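Local coordinates for protein transcriptional regulator (Mesorhizobium loti, PDB 3BHQ) that probably binds DNA as a TetR-family transcriptional regulator, recognising its target through an N-terminal helix-turn-helix domain, at residues F53-K56 with E57-F60; N72-I75 with E76-T79. One frame throughout, in Å; residues are numbered along the deposited sequence. Where two conformers were deposited one is given.

Interaction 1: F53-K56 with E57-F60; sequences FTDK and ETLF
Asp55 reaches forward to Thr58 and stands at the N-cap of helix 56-83. Its OD1 takes two bonds from that one residue: Thr58 N comes in nearly along the C-O axis, 2.8 Å from Asp55 OD1, and Thr58 OG1 meets Asp55 OD1 from above the carboxylate plane at 2.7 Å. With CG between its own backbone N and carbonyl carbon (chi1 61°), the Asp55 carboxylate is folded over the first turn. The negative group at this end would probably be favoured by the helix dipole. Behind the cap, Leu59 N donates to Asp55 O (3.0 Å) and Phe60 N to Lys56 O.

The tight side is apolar. Leu59 CD1 sits over one face of the Phe53 ring, 4.0 Å from its centroid and offset toward the rim, a CH-pi contact; Ala21 and Ile38 add to the covering of Leu59. The loose side is wet: two waters sit between Asp55 OD2 and Glu57 OE1, each close to one and only weakly placed for the other, with more acceptors in reach than protons. Asp55 OD2 and Glu57 OE1 stay 5.0 Å apart. Glu57 OE2 is held by Gln124, while Lys56 NZ turns to the carbonyls of Tyr30 and Thr33. The N-capped turn joins the predicted helix-turn-helix to the long following helix, as in TetR-family DNA-binding domains.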
loop_
_atom_site.group_PDB
_atom_site.type_symbol
_atom_site.label_atom_id
_atom_site.label_comp_id
_atom_site.label_asym_id
_atom_site.label_seq_id
_atom_site.Cartn_x
_atom_site.Cartn_y
_atom_site.Cartn_z
ATOM N N PHE A 53 -19.730 17.485 16.479
ATOM C CA PHE A 53 -18.549 16.675 16.267
ATOM C C PHE A 53 -17.601 16.517 17.450
ATOM O O PHE A 53 -16.608 15.793 17.298
ATOM C CB PHE A 53 -17.800 17.165 15.026
ATOM C CG PHE A 53 -18.613 17.027 13.764
ATOM C CD1 PHE A 53 -18.764 15.775 13.185
ATOM C CD2 PHE A 53 -19.272 18.095 13.203
ATOM C CE1 PHE A 53 -19.545 15.599 12.030
ATOM C CE2 PHE A 53 -20.074 17.930 12.047
ATOM C CZ PHE A 53 -20.190 16.681 11.458
ATOM N N THR A 54 -17.884 17.188 18.577
ATOM C CA THR A 54 -17.163 17.044 19.862
ATOM C C THR A 54 -15.713 17.530 19.903
ATOM O O THR A 54 -15.365 18.341 20.777
ATOM C CB THR A 54 -17.252 15.586 20.385
ATOM O OG1 THR A 54 -18.605 15.379 20.781
ATOM C CG2 THR A 54 -16.332 15.333 21.637
ATOM N N ASP A 55 -14.880 16.965 19.054
ATOM C CA ASP A 55 -13.471 17.332 19.025
ATOM C C ASP A 55 -12.855 17.034 17.682
ATOM O O ASP A 55 -13.488 16.421 16.827
ATOM C CB ASP A 55 -12.705 16.714 20.225
ATOM C CG ASP A 55 -12.713 15.203 20.257
ATOM O OD1 ASP A 55 -12.847 14.524 19.205
ATOM O OD2 ASP A 55 -12.520 14.682 21.387
ATOM N N LYS A 56 -11.614 17.489 17.500
ATOM C CA LYS A 56 -10.928 17.377 16.243
ATOM C C LYS A 56 -10.689 15.907 15.858
ATOM O O LYS A 56 -10.790 15.538 14.673
ATOM C CB LYS A 56 -9.631 18.189 16.305
ATOM C CG LYS A 56 -9.032 18.506 14.975
ATOM C CD LYS A 56 -7.888 19.526 15.063
ATOM C CE LYS A 56 -6.689 19.011 15.832
ATOM N NZ LYS A 56 -5.590 20.020 15.884
ATOM N N GLU A 57 -10.441 15.057 16.858
ATOM C CA GLU A 57 -10.218 13.624 16.610
ATOM C C GLU A 57 -11.483 12.945 16.060
ATOM O O GLU A 57 -11.415 12.149 15.119
ATOM C CB GLU A 57 -9.757 12.918 17.901
ATOM C CG GLU A 57 -9.558 11.416 17.796
ATOM C CD GLU A 57 -8.853 10.816 19.009
ATOM O OE1 GLU A 57 -8.938 11.408 20.125
ATOM O OE2 GLU A 57 -8.258 9.745 18.842
ATOM N N THR A 58 -12.605 13.220 16.701
ATOM C CA THR A 58 -13.917 12.724 16.279
ATOM C C THR A 58 -14.264 13.186 14.874
ATOM O O THR A 58 -14.711 12.383 14.030
ATOM C CB THR A 58 -14.993 13.102 17.317
ATOM O OG1 THR A 58 -14.621 12.600 18.612
ATOM C CG2 THR A 58 -16.376 12.551 16.912
ATOM N N LEU A 59 -14.029 14.471 14.597
ATOM C CA LEU A 59 -14.301 15.025 13.287
ATOM C C LEU A 59 -13.436 14.348 12.196
ATOM O O LEU A 59 -13.938 14.050 11.120
ATOM C CB LEU A 59 -14.083 16.538 13.318
ATOM C CG LEU A 59 -14.324 17.327 12.022
ATOM C CD1 LEU A 59 -15.618 16.978 11.280
ATOM C CD2 LEU A 59 -14.275 18.858 12.266
ATOM N N PHE A 60 -12.173 14.065 12.505
ATOM C CA PHE A 60 -11.276 13.366 11.552
ATOM C C PHE A 60 -11.865 11.967 11.233
ATOM O O PHE A 60 -11.851 11.511 10.085
ATOM C CB PHE A 60 -9.863 13.252 12.134
ATOM C CG PHE A 60 -8.728 13.070 11.126
ATOM C CD1 PHE A 60 -8.929 12.807 9.763
ATOM C CD2 PHE A 60 -7.412 13.102 11.598
ATOM C CE1 PHE A 60 -7.827 12.657 8.902
ATOM C CE2 PHE A 60 -6.319 12.928 10.732
ATOM C CZ PHE A 60 -6.534 12.727 9.410
HETATM O O HOH W 1 -9.365 13.866 21.127
HETATM O O HOH W 2 -12.041 11.935 21.184
#

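Interaction 2: N72-I75 with E76-T79; sequences NDII and ESVT
Asn72 O and Glu76 N, 2.9 Å apart, begin a run of regular i to i+4 bonds that continues through Ser77 N to Asp73 O and Val78 N to Ile74 O, ending with Thr79 N on Ile75 O. These are two plain turns of alpha helix in the middle-to-late part of helix 56-83, the long helix that in the TetR fold leads from the DNA-binding domain into the C-terminal one. On the buried side, Thr79 CG2 lies against Ile75 CG2 at 4.1 Å, the two side chains slanting across each other. Leu99 of helix 88-103 adjoins Ile75, and Thr141 and Cys144 of helix 123-150 adjoin Thr79. Chi1 of 54° swings Thr79 OG1 back over the preceding turn, 3.1 Å from Ile75 O and 3.2 Å from Glu76 O, and its one proton has both within reach. With an alanine in place of Thr79, which has neither OG1 nor CG2, Ile75 O would probably be left with the backbone N-H of this residue as its donor here and a gap is likely to open beside Ile75 CG2. The outer side is charged: Asp73 OD1 and Glu76 OE1 come within 4.4 Å, a likely repulsion that the long, weak ion pairs of both residues with Arg136 may ease. Asn72 is tied by ND2 to Ala68 O and to Gly133 O, joining this helix to helix 123-150. The aliphatic stem of Glu76 runs back along the turn, its CG 3.4 Å from Asn72 O, while on the buried flank Val78 CG2 presses to 3.2 Å from Ile75 O.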
loop_
_atom_site.group_PDB
_atom_site.type_symbol
_atom_site.label_atom_id
_atom_site.label_comp_id
_atom_site.label_asym_id
_atom_site.label_seq_id
_atom_site.Cartn_x
_atom_site.Cartn_y
_atom_site.Cartn_z
ATOM N N ASN A 72 -16.975 4.419 -2.231
ATOM C CA ASN A 72 -17.760 3.218 -2.439
ATOM C C ASN A 72 -19.020 3.410 -3.266
ATOM O O ASN A 72 -19.390 2.491 -3.986
ATOM C CB ASN A 72 -17.984 2.462 -1.148
ATOM C CG ASN A 72 -16.806 1.603 -0.810
ATOM O OD1 ASN A 72 -16.696 0.487 -1.344
ATOM N ND2 ASN A 72 -15.889 2.110 0.036
ATOM N N ASP A 73 -19.652 4.582 -3.186
ATOM C CA ASP A 73 -20.829 4.875 -4.041
ATOM C C ASP A 73 -20.404 4.859 -5.502
ATOM O O ASP A 73 -21.121 4.302 -6.349
ATOM C CB ASP A 73 -21.499 6.211 -3.693
ATOM C CG ASP A 73 -22.211 6.192 -2.346
ATOM O OD1 ASP A 73 -22.417 5.108 -1.778
ATOM O OD2 ASP A 73 -22.561 7.285 -1.859
ATOM N N ILE A 74 -19.225 5.423 -5.785
ATOM C CA ILE A 74 -18.677 5.425 -7.150
ATOM C C ILE A 74 -18.350 4.011 -7.610
ATOM O O ILE A 74 -18.730 3.622 -8.720
ATOM C CB ILE A 74 -17.429 6.362 -7.332
ATOM C CG1 ILE A 74 -17.781 7.809 -6.996
ATOM C CG2 ILE A 74 -16.934 6.283 -8.792
ATOM C CD1 ILE A 74 -16.607 8.767 -7.002
ATOM N N ILE A 75 -17.692 3.228 -6.755
ATOM C CA ILE A 75 -17.352 1.829 -7.083
ATOM C C ILE A 75 -18.625 1.010 -7.354
ATOM O O ILE A 75 -18.658 0.219 -8.311
ATOM C CB ILE A 75 -16.462 1.138 -5.998
ATOM C CG1 ILE A 75 -15.131 1.888 -5.777
ATOM C CG2 ILE A 75 -16.197 -0.310 -6.362
ATOM C CD1 ILE A 75 -14.378 2.275 -6.989
ATOM N N GLU A 76 -19.665 1.198 -6.541
ATOM C CA GLU A 76 -20.946 0.507 -6.792
ATOM C C GLU A 76 -21.545 0.816 -8.178
ATOM O O GLU A 76 -22.082 -0.089 -8.829
ATOM C CB GLU A 76 -21.992 0.806 -5.709
ATOM C CG GLU A 76 -21.725 0.089 -4.384
ATOM C CD GLU A 76 -22.807 0.315 -3.321
ATOM O OE1 GLU A 76 -23.652 1.232 -3.468
ATOM O OE2 GLU A 76 -22.803 -0.447 -2.327
ATOM N N SER A 77 -21.454 2.069 -8.614
ATOM C CA SER A 77 -21.991 2.455 -9.930
ATOM C C SER A 77 -21.222 1.771 -11.061
ATOM O O SER A 77 -21.823 1.278 -11.995
ATOM C CB SER A 77 -21.983 3.969 -10.132
ATOM O OG SER A 77 -20.676 4.505 -10.092
ATOM N N VAL A 78 -19.896 1.725 -10.946
ATOM C CA VAL A 78 -19.044 1.098 -11.983
ATOM C C VAL A 78 -19.124 -0.439 -12.009
ATOM O O VAL A 78 -19.095 -1.040 -13.094
ATOM C CB VAL A 78 -17.577 1.654 -11.948
ATOM C CG1 VAL A 78 -17.599 3.174 -12.103
ATOM C CG2 VAL A 78 -16.838 1.269 -10.691
ATOM N N THR A 79 -19.252 -1.083 -10.848
ATOM C CA THR A 79 -19.449 -2.545 -10.811
ATOM C C THR A 79 -20.836 -2.885 -11.375
ATOM O O THR A 79 -20.984 -3.900 -12.046
ATOM C CB THR A 79 -19.207 -3.180 -9.426
ATOM O OG1 THR A 79 -20.018 -2.517 -8.458
ATOM C CG2 THR A 79 -17.741 -3.051 -9.044
#

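Interactions 1 and 2 lie in series on helix 56-83 without touching: their centres are about 28 Å apart and their nearest atoms about 14 Å. Interaction 1 caps the start of the helix, its centre about 21 Å from that of the chain, at the end of the predicted helix-turn-helix, which closes with Phe53; interaction 2, its centre about 10 Å from that of the chain, lies nearer the middle, between helices 88-103 and 123-150. Helix 123-150 meets both, with Gln124 near its start bonded to Glu57 and its later turns alongside Asn72 and Thr79. Glu57 and Ile74 each have a side chain about 4 Å from a bound 1,2-ethanediol, probably from the crystallisation liquor, so no effector site can be inferred from it.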